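Local coordinates for mandelate racemase/muconate lactonizing enzyme-like protein (Rubrobacter xylanophilus DSM 9941, PDB 3CYJ) that is of unassigned function but has the two-domain build of the enolase superfamily, with a barrel domain that holds a sodium ion, at residues P161-V167 with V189-A195; F294-P300 with L313-F319. One frame throughout, in Å; residues are numbered along the deposited sequence.

Contact 1: P161-V167 with V189-A195; sequences PRVKMKV and VELMVDA. With NA (sodium ion), chain E.
Asp194 and Lys166 lie side by side at the C-terminal end of two parallel strands, 162-166 and 190-194, and are joined by a salt bridge of 3.1 Å from Lys166 NZ to Asp194 OD2. The ammonium group comes from above the carboxylate plane, 44° out of it; the bend of the lysine at chi2 (-58°) turns its chain to run alongside the aspartate. The same OD2 binds the sodium ion at 2.5 Å, in a site completed by Glu221 and Glu222, while OD1 accepts a hydrogen bond from the backbone of Asn196. A short carboxylate suits this place, since its two oxygens are divided between metal and chain. Lys164 passes over the aspartate with its methylenes, CE 3.8 Å from Asp194 CB, and carries its NZ on to Glu221 and Glu317.

Farther down the same face, Met192 crosses Lys164 at about a right angle, its CB 3.7 Å from Lys164 CG. Its flexible thioether also packs on Tyr135 of strand 132-137.

Val167 closes the pair on the helix-facing side. Its CG1 meets Val193 CG1 at 3.9 Å, and its CG2 lies 3.6 Å from Asp194 O. Beta-branched Val163 and Val193 suit the extended strands, while flexible Met165 and Leu191 fill in against the helices. Between the faces, six backbone hydrogen bonds run from Glu190 N to Val167 N, among them Val163 N to Glu190 O at 3.0 Å.

This beta-alpha-beta unit of the barrel is apolar toward the helices, with charged groups gathered at the metal end of the inner face and Met192 beneath them. OD2 is shared by two cations, the sodium ion and the Lys166 ammonium, OD1 is held by Asn196 N, and the ladder sets the carboxylate's position.

Contact 2: F294-P300 with L313-F319; sequences FSAHCAP and LLHLEYF
Glu317 reaches from strand 313-319 to the residues leading into helix 300-306, where its OE1 accepts a hydrogen bond from Cys298 N at 2.7 Å. The bond uses the anti lone pair and is bent, 137° at the hydrogen. An extended side chain, with CG anti to the backbone N (chi1 177°), spans the gap and sets OE1 3.4 Å from His297 ND1, over one face of the imidazole and poorly angled for a bond. Glutamate is long enough to serve two sides: OE2 goes to Ser137 and Lys164.

Packing is close around this buried end. Cys298 SG stands 4.2 Å from the centroid of the Phe319 ring, an oblique sulfur-aromatic contact, and Pro300 sets its CG 3.8 Å from Phe319 N. Proline fits the first turn of helix 300-306, where it has no N-H to lose.

The opposite end is looser and nearer solvent. Phe294 CD2 touches Leu313 CD1 at 4.0 Å, and the exposed Leu314 is held mainly through its backbone, its N bonded to Phe294 O. Between the two ends Ser295 OG meets His315 ND1 at 2.9 Å, at the ring edge and in its plane, which fixes how the imidazole is turned.

The chemistry implies a barrel strand pair in which Glu317 OE1, with a water between Cys298 O and Glu317 O, links strand 313-319 to the approach to the helix.

How the contacts relate
Both contacts are parallel strand pairs of one barrel, their centres 13 Å apart, and strand 132-137 bridges them by pairing with 162-166 on one edge and 313-319 on the other. That pairing of the first barrel strand with the last closes the ring. Over the inner face of strand 132-137, Lys164 NZ of contact 1 forms a salt bridge of 3.1 Å with Glu317 OE2 of contact 2. Farther from the metal, Met192 CE packs 3.9 Å from His315 NE2. The sodium ion, bound in contact 1, lies about 4 Å from the nearest part of the His297 side chain, so both contacts line the metal-bearing mouth of the barrel.

Contact 1: P161-V167 with V189-A195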
ATOM      1  N   PRO A 161      19.191 -33.784 -15.817  1.00 45.83           N
ATOM      2  CA  PRO A 161      19.793 -33.310 -14.570  1.00 45.42           C
ATOM      3  C   PRO A 161      18.814 -32.630 -13.578  1.00 44.80           C
ATOM      4  O   PRO A 161      19.257 -31.984 -12.622  1.00 44.48           O
ATOM      5  CB  PRO A 161      20.855 -32.317 -15.067  1.00 45.79           C
ATOM      6  CG  PRO A 161      20.252 -31.732 -16.337  1.00 44.81           C
ATOM      7  CD  PRO A 161      19.305 -32.779 -16.897  1.00 46.19           C
ATOM      8  N   ARG A 162      17.508 -32.837 -13.797  1.00 44.25           N
ATOM      9  CA  ARG A 162      16.445 -32.251 -12.982  1.00 43.55           C
ATOM     10  C   ARG A 162      15.268 -33.209 -12.925  1.00 42.85           C
ATOM     11  O   ARG A 162      14.772 -33.676 -13.948  1.00 42.64           O
ATOM     12  CB  ARG A 162      15.962 -30.936 -13.584  1.00 42.93           C
ATOM     13  CG  ARG A 162      16.995 -29.825 -13.599  1.00 44.11           C
ATOM     14  CD  ARG A 162      16.707 -28.729 -14.699  1.00 45.74           C
ATOM     15  NE  ARG A 162      16.586 -29.322 -16.046  1.00 45.86           N
ATOM     16  CZ  ARG A 162      17.558 -29.318 -16.959  1.00 49.15           C
ATOM     17  NH1 ARG A 162      18.729 -28.760 -16.670  1.00 50.21           N
ATOM     18  NH2 ARG A 162      17.376 -29.877 -18.157  1.00 48.32           N
ATOM     19  N   VAL A 163      14.819 -33.503 -11.718  1.00 42.06           N
ATOM     20  CA  VAL A 163      13.672 -34.367 -11.555  1.00 41.06           C
ATOM     21  C   VAL A 163      12.681 -33.787 -10.550  1.00 41.10           C
ATOM     22  O   VAL A 163      13.108 -33.171  -9.516  1.00 40.36           O
ATOM     23  CB  VAL A 163      14.047 -35.837 -11.151  1.00 41.32           C
ATOM     24  CG1 VAL A 163      14.837 -36.548 -12.265  1.00 42.28           C
ATOM     25  CG2 VAL A 163      14.737 -35.897  -9.814  1.00 37.76           C
ATOM     26  N   LYS A 164      11.380 -33.999 -10.841  1.00 39.41           N
ATOM     27  CA  LYS A 164      10.298 -33.640  -9.895  1.00 39.03           C
ATOM     28  C   LYS A 164       9.471 -34.819  -9.360  1.00 38.43           C
ATOM     29  O   LYS A 164       9.143 -35.752 -10.077  1.00 39.37           O
ATOM     30  CB  LYS A 164       9.373 -32.528 -10.492  1.00 38.88           C
ATOM     31  CG  LYS A 164       8.449 -31.793  -9.480  1.00 37.67           C
ATOM     32  CD  LYS A 164       7.619 -30.639 -10.186  1.00 34.41           C
ATOM     33  CE  LYS A 164       6.433 -31.260 -10.954  1.00 35.27           C
ATOM     34  NZ  LYS A 164       5.616 -30.338 -11.758  1.00 36.01           N
ATOM     35  N   MET A 165       9.137 -34.755  -8.079  1.00 38.00           N
ATOM     36  CA  MET A 165       8.305 -35.760  -7.398  1.00 37.09           C
ATOM     37  C   MET A 165       7.121 -35.093  -6.611  1.00 37.09           C
ATOM     38  O   MET A 165       7.128 -33.887  -6.344  1.00 35.98           O
ATOM     39  CB  MET A 165       9.162 -36.632  -6.464  1.00 36.21           C
ATOM     40  CG  MET A 165       9.972 -35.875  -5.409  1.00 33.46           C
ATOM     41  SD  MET A 165      10.803 -36.865  -4.083  1.00 30.75           S
ATOM     42  CE  MET A 165       9.435 -37.660  -3.228  1.00 29.36           C
ATOM     43  N   LYS A 166       6.108 -35.887  -6.267  1.00 38.17           N
ATOM     44  CA  LYS A 166       5.006 -35.436  -5.438  1.00 37.14           C
ATOM     45  C   LYS A 166       5.253 -35.611  -3.943  1.00 37.99           C
ATOM     46  O   LYS A 166       5.883 -36.572  -3.496  1.00 36.96           O
ATOM     47  CB  LYS A 166       3.735 -36.179  -5.834  1.00 38.92           C
ATOM     48  CG  LYS A 166       3.446 -36.245  -7.342  1.00 37.66           C
ATOM     49  CD  LYS A 166       3.352 -34.870  -7.946  1.00 40.17           C
ATOM     50  CE  LYS A 166       2.440 -34.881  -9.147  1.00 41.71           C
ATOM     51  NZ  LYS A 166       2.753 -33.728 -10.006  1.00 43.63           N
ATOM     52  N   VAL A 167       4.755 -34.651  -3.165  1.00 38.28           N
ATOM     53  CA  VAL A 167       4.792 -34.695  -1.699  1.00 38.04           C
ATOM     54  C   VAL A 167       3.441 -34.227  -1.176  1.00 38.42           C
ATOM     55  O   VAL A 167       2.649 -33.610  -1.901  1.00 37.26           O
ATOM     56  CB  VAL A 167       5.854 -33.685  -1.071  1.00 38.97           C
ATOM     57  CG1 VAL A 167       7.247 -34.153  -1.293  1.00 37.06           C
ATOM     58  CG2 VAL A 167       5.617 -32.235  -1.604  1.00 35.63           C
ATOM     59  N   VAL A 189      22.040 -33.908  -9.166  1.00 52.53           N
ATOM     60  CA  VAL A 189      20.750 -33.794  -9.822  1.00 49.93           C
ATOM     61  C   VAL A 189      19.839 -32.900  -8.951  1.00 48.75           C
ATOM     62  O   VAL A 189      19.742 -33.071  -7.732  1.00 48.14           O
ATOM     63  CB  VAL A 189      20.139 -35.195 -10.039  1.00 50.30           C
ATOM     64  CG1 VAL A 189      18.701 -35.107 -10.509  1.00 49.65           C
ATOM     65  CG2 VAL A 189      20.996 -36.028 -11.005  1.00 47.42           C
ATOM     66  N   GLU A 190      19.224 -31.917  -9.579  1.00 46.78           N
ATOM     67  CA  GLU A 190      18.286 -31.043  -8.905  1.00 46.17           C
ATOM     68  C   GLU A 190      17.009 -31.786  -8.516  1.00 44.54           C
ATOM     69  O   GLU A 190      16.387 -32.466  -9.351  1.00 44.03           O
ATOM     70  CB  GLU A 190      17.956 -29.853  -9.827  1.00 47.08           C
ATOM     71  CG  GLU A 190      17.209 -28.717  -9.147  1.00 49.46           C
ATOM     72  CD  GLU A 190      16.531 -27.757 -10.149  1.00 56.37           C
ATOM     73  OE1 GLU A 190      17.176 -27.509 -11.224  1.00 56.29           O
ATOM     74  OE2 GLU A 190      15.385 -27.249  -9.833  1.00 55.08           O
ATOM     75  N   LEU A 191      16.633 -31.692  -7.246  1.00 42.42           N
ATOM     76  CA  LEU A 191      15.395 -32.350  -6.819  1.00 42.34           C
ATOM     77  C   LEU A 191      14.264 -31.353  -6.558  1.00 41.88           C
ATOM     78  O   LEU A 191      14.394 -30.496  -5.702  1.00 43.03           O
ATOM     79  CB  LEU A 191      15.615 -33.269  -5.603  1.00 41.92           C
ATOM     80  CG  LEU A 191      14.412 -34.065  -5.078  1.00 42.63           C
ATOM     81  CD1 LEU A 191      13.756 -35.043  -6.122  1.00 38.08           C
ATOM     82  CD2 LEU A 191      14.720 -34.757  -3.762  1.00 41.00           C
ATOM     83  N   MET A 192      13.144 -31.504  -7.278  1.00 40.42           N
ATOM     84  CA  MET A 192      12.042 -30.578  -7.235  1.00 37.93           C
ATOM     85  C   MET A 192      10.825 -31.286  -6.635  1.00 37.60           C
ATOM     86  O   MET A 192      10.602 -32.467  -6.893  1.00 37.29           O
ATOM     87  CB  MET A 192      11.720 -30.163  -8.683  1.00 38.59           C
ATOM     88  CG  MET A 192      12.955 -29.667  -9.575  1.00 35.13           C
ATOM     89  SD  MET A 192      12.658 -29.695 -11.335  1.00 28.21           S
ATOM     90  CE  MET A 192      11.336 -28.478 -11.419  1.00 31.36           C
ATOM     91  N   VAL A 193      10.024 -30.577  -5.830  1.00 37.10           N
ATOM     92  CA  VAL A 193       8.777 -31.172  -5.275  1.00 35.64           C
ATOM     93  C   VAL A 193       7.494 -30.425  -5.689  1.00 35.52           C
ATOM     94  O   VAL A 193       7.506 -29.217  -5.941  1.00 35.00           O
ATOM     95  CB  VAL A 193       8.834 -31.444  -3.728  1.00 35.04           C
ATOM     96  CG1 VAL A 193      10.052 -32.411  -3.340  1.00 33.86           C
ATOM     97  CG2 VAL A 193       8.843 -30.148  -2.922  1.00 36.36           C
ATOM     98  N   ASP A 194       6.389 -31.161  -5.750  1.00 34.98           N
ATOM     99  CA  ASP A 194       5.117 -30.608  -6.109  1.00 35.54           C
ATOM    100  C   ASP A 194       4.101 -31.068  -5.064  1.00 36.49           C
ATOM    101  O   ASP A 194       3.954 -32.262  -4.849  1.00 35.87           O
ATOM    102  CB  ASP A 194       4.738 -31.036  -7.528  1.00 33.86           C
ATOM    103  CG  ASP A 194       3.417 -30.419  -8.008  1.00 36.25           C
ATOM    104  OD1 ASP A 194       2.699 -29.654  -7.284  1.00 36.49           O
ATOM    105  OD2 ASP A 194       3.035 -30.753  -9.133  1.00 37.74           O
ATOM    106  N   ALA A 195       3.400 -30.109  -4.436  1.00 36.91           N
ATOM    107  CA  ALA A 195       2.472 -30.417  -3.330  1.00 37.13           C
ATOM    108  C   ALA A 195       1.012 -30.403  -3.833  1.00 37.91           C
ATOM    109  O   ALA A 195       0.086 -30.841  -3.122  1.00 38.50           O
ATOM    110  CB  ALA A 195       2.665 -29.428  -2.175  1.00 36.68           C
TER
HETATM  111 NA    NA E 371       1.347 -29.199 -10.023  1.00 55.39          NA

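Contact 2: F294-P300 with L313-F319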
ATOM      1  N   PHE A 294      10.148 -18.675 -16.500  1.00 37.28           N
ATOM      2  CA  PHE A 294       8.932 -19.380 -16.837  1.00 37.21           C
ATOM      3  C   PHE A 294       9.198 -20.914 -16.848  1.00 36.67           C
ATOM      4  O   PHE A 294      10.307 -21.354 -17.146  1.00 35.84           O
ATOM      5  CB  PHE A 294       8.412 -18.888 -18.197  1.00 36.90           C
ATOM      6  CG  PHE A 294       7.295 -19.711 -18.760  1.00 38.48           C
ATOM      7  CD1 PHE A 294       5.987 -19.572 -18.285  1.00 39.83           C
ATOM      8  CD2 PHE A 294       7.550 -20.678 -19.765  1.00 40.90           C
ATOM      9  CE1 PHE A 294       4.919 -20.387 -18.836  1.00 38.99           C
ATOM     10  CE2 PHE A 294       6.517 -21.439 -20.328  1.00 34.83           C
ATOM     11  CZ  PHE A 294       5.218 -21.314 -19.856  1.00 36.58           C
ATOM     12  N   SER A 295       8.184 -21.728 -16.564  1.00 35.59           N
ATOM     13  CA  SER A 295       8.371 -23.165 -16.705  1.00 35.89           C
ATOM     14  C   SER A 295       7.090 -23.771 -17.285  1.00 36.47           C
ATOM     15  O   SER A 295       5.967 -23.485 -16.785  1.00 36.60           O
ATOM     16  CB  SER A 295       8.721 -23.788 -15.357  1.00 35.91           C
ATOM     17  OG  SER A 295       8.845 -25.190 -15.484  1.00 37.44           O
ATOM     18  N   ALA A 296       7.223 -24.525 -18.373  1.00 36.40           N
ATOM     19  CA  ALA A 296       6.048 -25.118 -18.991  1.00 38.06           C
ATOM     20  C   ALA A 296       5.574 -26.365 -18.264  1.00 38.85           C
ATOM     21  O   ALA A 296       6.366 -27.205 -17.791  1.00 38.24           O
ATOM     22  CB  ALA A 296       6.282 -25.399 -20.443  1.00 38.56           C
ATOM     23  N   HIS A 297       4.273 -26.439 -18.119  1.00 40.47           N
ATOM     24  CA  HIS A 297       3.650 -27.521 -17.362  1.00 43.05           C
ATOM     25  C   HIS A 297       2.959 -28.493 -18.351  1.00 42.59           C
ATOM     26  O   HIS A 297       2.207 -28.034 -19.234  1.00 41.30           O
ATOM     27  CB  HIS A 297       2.666 -26.873 -16.382  1.00 43.55           C
ATOM     28  CG  HIS A 297       1.890 -27.837 -15.555  1.00 48.12           C
ATOM     29  ND1 HIS A 297       2.369 -28.346 -14.363  1.00 51.90           N
ATOM     30  CD2 HIS A 297       0.647 -28.360 -15.724  1.00 51.23           C
ATOM     31  CE1 HIS A 297       1.462 -29.163 -13.847  1.00 54.48           C
ATOM     32  NE2 HIS A 297       0.409 -29.188 -14.655  1.00 52.88           N
ATOM     33  N   CYS A 298       3.286 -29.799 -18.225  1.00 43.13           N
ATOM     34  CA  CYS A 298       2.655 -30.930 -18.956  1.00 43.59           C
ATOM     35  C   CYS A 298       2.837 -30.932 -20.514  1.00 42.72           C
ATOM     36  O   CYS A 298       3.426 -30.010 -21.077  1.00 41.09           O
ATOM     37  CB  CYS A 298       1.165 -31.057 -18.522  1.00 43.53           C
ATOM     38  SG  CYS A 298       1.019 -31.809 -16.788  1.00 52.66           S
ATOM     39  N   ALA A 299       2.318 -31.975 -21.190  1.00 42.52           N
ATOM     40  CA  ALA A 299       2.268 -32.055 -22.679  1.00 42.57           C
ATOM     41  C   ALA A 299       3.628 -31.775 -23.381  1.00 42.57           C
ATOM     42  O   ALA A 299       3.748 -30.807 -24.170  1.00 41.86           O
ATOM     43  CB  ALA A 299       1.151 -31.110 -23.261  1.00 41.20           C
ATOM     44  N   PRO A 300       4.641 -32.621 -23.095  1.00 42.21           N
ATOM     45  CA  PRO A 300       5.978 -32.322 -23.563  1.00 42.25           C
ATOM     46  C   PRO A 300       6.042 -32.184 -25.066  1.00 42.24           C
ATOM     47  O   PRO A 300       6.803 -31.367 -25.553  1.00 43.31           O
ATOM     48  CB  PRO A 300       6.837 -33.525 -23.080  1.00 43.11           C
ATOM     49  CG  PRO A 300       5.968 -34.362 -22.195  1.00 42.01           C
ATOM     50  CD  PRO A 300       4.559 -33.846 -22.272  1.00 42.19           C
ATOM     51  N   LEU A 313      12.051 -18.915 -20.754  1.00 43.22           N
ATOM     52  CA  LEU A 313      12.058 -20.361 -20.403  1.00 43.06           C
ATOM     53  C   LEU A 313      13.222 -20.834 -19.500  1.00 42.99           C
ATOM     54  O   LEU A 313      14.402 -20.671 -19.838  1.00 43.02           O
ATOM     55  CB  LEU A 313      11.995 -21.227 -21.667  1.00 42.73           C
ATOM     56  CG  LEU A 313      11.865 -22.725 -21.381  1.00 43.48           C
ATOM     57  CD1 LEU A 313      10.441 -23.185 -21.017  1.00 41.65           C
ATOM     58  CD2 LEU A 313      12.385 -23.484 -22.553  1.00 42.80           C
ATOM     59  N   LEU A 314      12.878 -21.414 -18.347  1.00 42.35           N
ATOM     60  CA  LEU A 314      13.839 -22.106 -17.509  1.00 41.47           C
ATOM     61  C   LEU A 314      13.887 -23.574 -17.939  1.00 41.88           C
ATOM     62  O   LEU A 314      14.968 -24.140 -18.141  1.00 42.60           O
ATOM     63  CB  LEU A 314      13.399 -22.053 -16.055  1.00 40.55           C
ATOM     64  CG  LEU A 314      14.407 -22.486 -14.998  1.00 42.41           C
ATOM     65  CD1 LEU A 314      15.717 -21.753 -15.181  1.00 43.84           C
ATOM     66  CD2 LEU A 314      13.829 -22.247 -13.607  1.00 44.53           C
ATOM     67  N   HIS A 315      12.712 -24.200 -18.013  1.00 41.21           N
ATOM     68  CA  HIS A 315      12.592 -25.616 -18.404  1.00 41.21           C
ATOM     69  C   HIS A 315      11.153 -25.980 -18.665  1.00 41.73           C
ATOM     70  O   HIS A 315      10.206 -25.215 -18.357  1.00 39.90           O
ATOM     71  CB  HIS A 315      13.161 -26.585 -17.360  1.00 40.29           C
ATOM     72  CG  HIS A 315      12.876 -26.220 -15.934  1.00 40.31           C
ATOM     73  ND1 HIS A 315      11.605 -25.960 -15.461  1.00 40.95           N
ATOM     74  CD2 HIS A 315      13.701 -26.139 -14.854  1.00 38.74           C
ATOM     75  CE1 HIS A 315      11.660 -25.714 -14.160  1.00 39.86           C
ATOM     76  NE2 HIS A 315      12.923 -25.806 -13.772  1.00 41.65           N
ATOM     77  N   LEU A 316      10.994 -27.177 -19.229  1.00 42.30           N
ATOM     78  CA  LEU A 316       9.667 -27.720 -19.492  1.00 41.75           C
ATOM     79  C   LEU A 316       9.568 -29.042 -18.760  1.00 41.04           C
ATOM     80  O   LEU A 316      10.587 -29.737 -18.547  1.00 41.60           O
ATOM     81  CB  LEU A 316       9.359 -27.812 -21.007  1.00 41.56           C
ATOM     82  CG  LEU A 316       9.788 -28.996 -21.908  1.00 44.44           C
ATOM     83  CD1 LEU A 316       9.318 -30.439 -21.484  1.00 42.71           C
ATOM     84  CD2 LEU A 316       9.380 -28.749 -23.360  1.00 42.29           C
ATOM     85  N   GLU A 317       8.351 -29.358 -18.338  1.00 39.83           N
ATOM     86  CA  GLU A 317       8.057 -30.564 -17.580  1.00 39.70           C
ATOM     87  C   GLU A 317       7.876 -31.755 -18.527  1.00 39.89           C
ATOM     88  O   GLU A 317       6.960 -31.770 -19.387  1.00 38.68           O
ATOM     89  CB  GLU A 317       6.764 -30.402 -16.786  1.00 38.49           C
ATOM     90  CG  GLU A 317       6.381 -31.649 -16.037  1.00 40.20           C
ATOM     91  CD  GLU A 317       5.066 -31.514 -15.342  1.00 38.89           C
ATOM     92  OE1 GLU A 317       4.162 -30.806 -15.869  1.00 38.21           O
ATOM     93  OE2 GLU A 317       4.955 -32.123 -14.267  1.00 37.78           O
ATOM     94  N   TYR A 318       8.757 -32.728 -18.356  1.00 39.21           N
ATOM     95  CA  TYR A 318       8.648 -33.990 -19.086  1.00 40.71           C
ATOM     96  C   TYR A 318       7.757 -34.902 -18.275  1.00 40.28           C
ATOM     97  O   TYR A 318       8.245 -35.723 -17.493  1.00 40.76           O
ATOM     98  CB  TYR A 318      10.053 -34.634 -19.250  1.00 40.53           C
ATOM     99  CG  TYR A 318      10.054 -35.795 -20.166  1.00 40.43           C
ATOM    100  CD1 TYR A 318       9.903 -35.624 -21.566  1.00 40.57           C
ATOM    101  CD2 TYR A 318      10.150 -37.085 -19.653  1.00 42.29           C
ATOM    102  CE1 TYR A 318       9.865 -36.737 -22.433  1.00 40.79           C
ATOM    103  CE2 TYR A 318      10.097 -38.199 -20.500  1.00 42.81           C
ATOM    104  CZ  TYR A 318       9.969 -38.010 -21.887  1.00 43.45           C
ATOM    105  OH  TYR A 318       9.919 -39.123 -22.709  1.00 49.50           O
ATOM    106  N   PHE A 319       6.451 -34.719 -18.418  1.00 40.28           N
ATOM    107  CA  PHE A 319       5.502 -35.356 -17.495  1.00 39.80           C
ATOM    108  C   PHE A 319       5.251 -36.809 -17.854  1.00 40.50           C
ATOM    109  O   PHE A 319       4.867 -37.120 -18.987  1.00 39.85           O
ATOM    110  CB  PHE A 319       4.169 -34.588 -17.464  1.00 39.70           C
ATOM    111  CG  PHE A 319       3.202 -35.112 -16.410  1.00 35.84           C
ATOM    112  CD1 PHE A 319       3.623 -35.274 -15.087  1.00 32.75           C
ATOM    113  CD2 PHE A 319       1.916 -35.433 -16.736  1.00 33.72           C
ATOM    114  CE1 PHE A 319       2.771 -35.736 -14.098  1.00 33.91           C
ATOM    115  CE2 PHE A 319       1.010 -35.897 -15.742  1.00 36.08           C
ATOM    116  CZ  PHE A 319       1.451 -36.050 -14.425  1.00 35.74           C
TER
HETATM  117  O   HOH W   1       5.927 -29.582 -20.894  1.00 49.70           O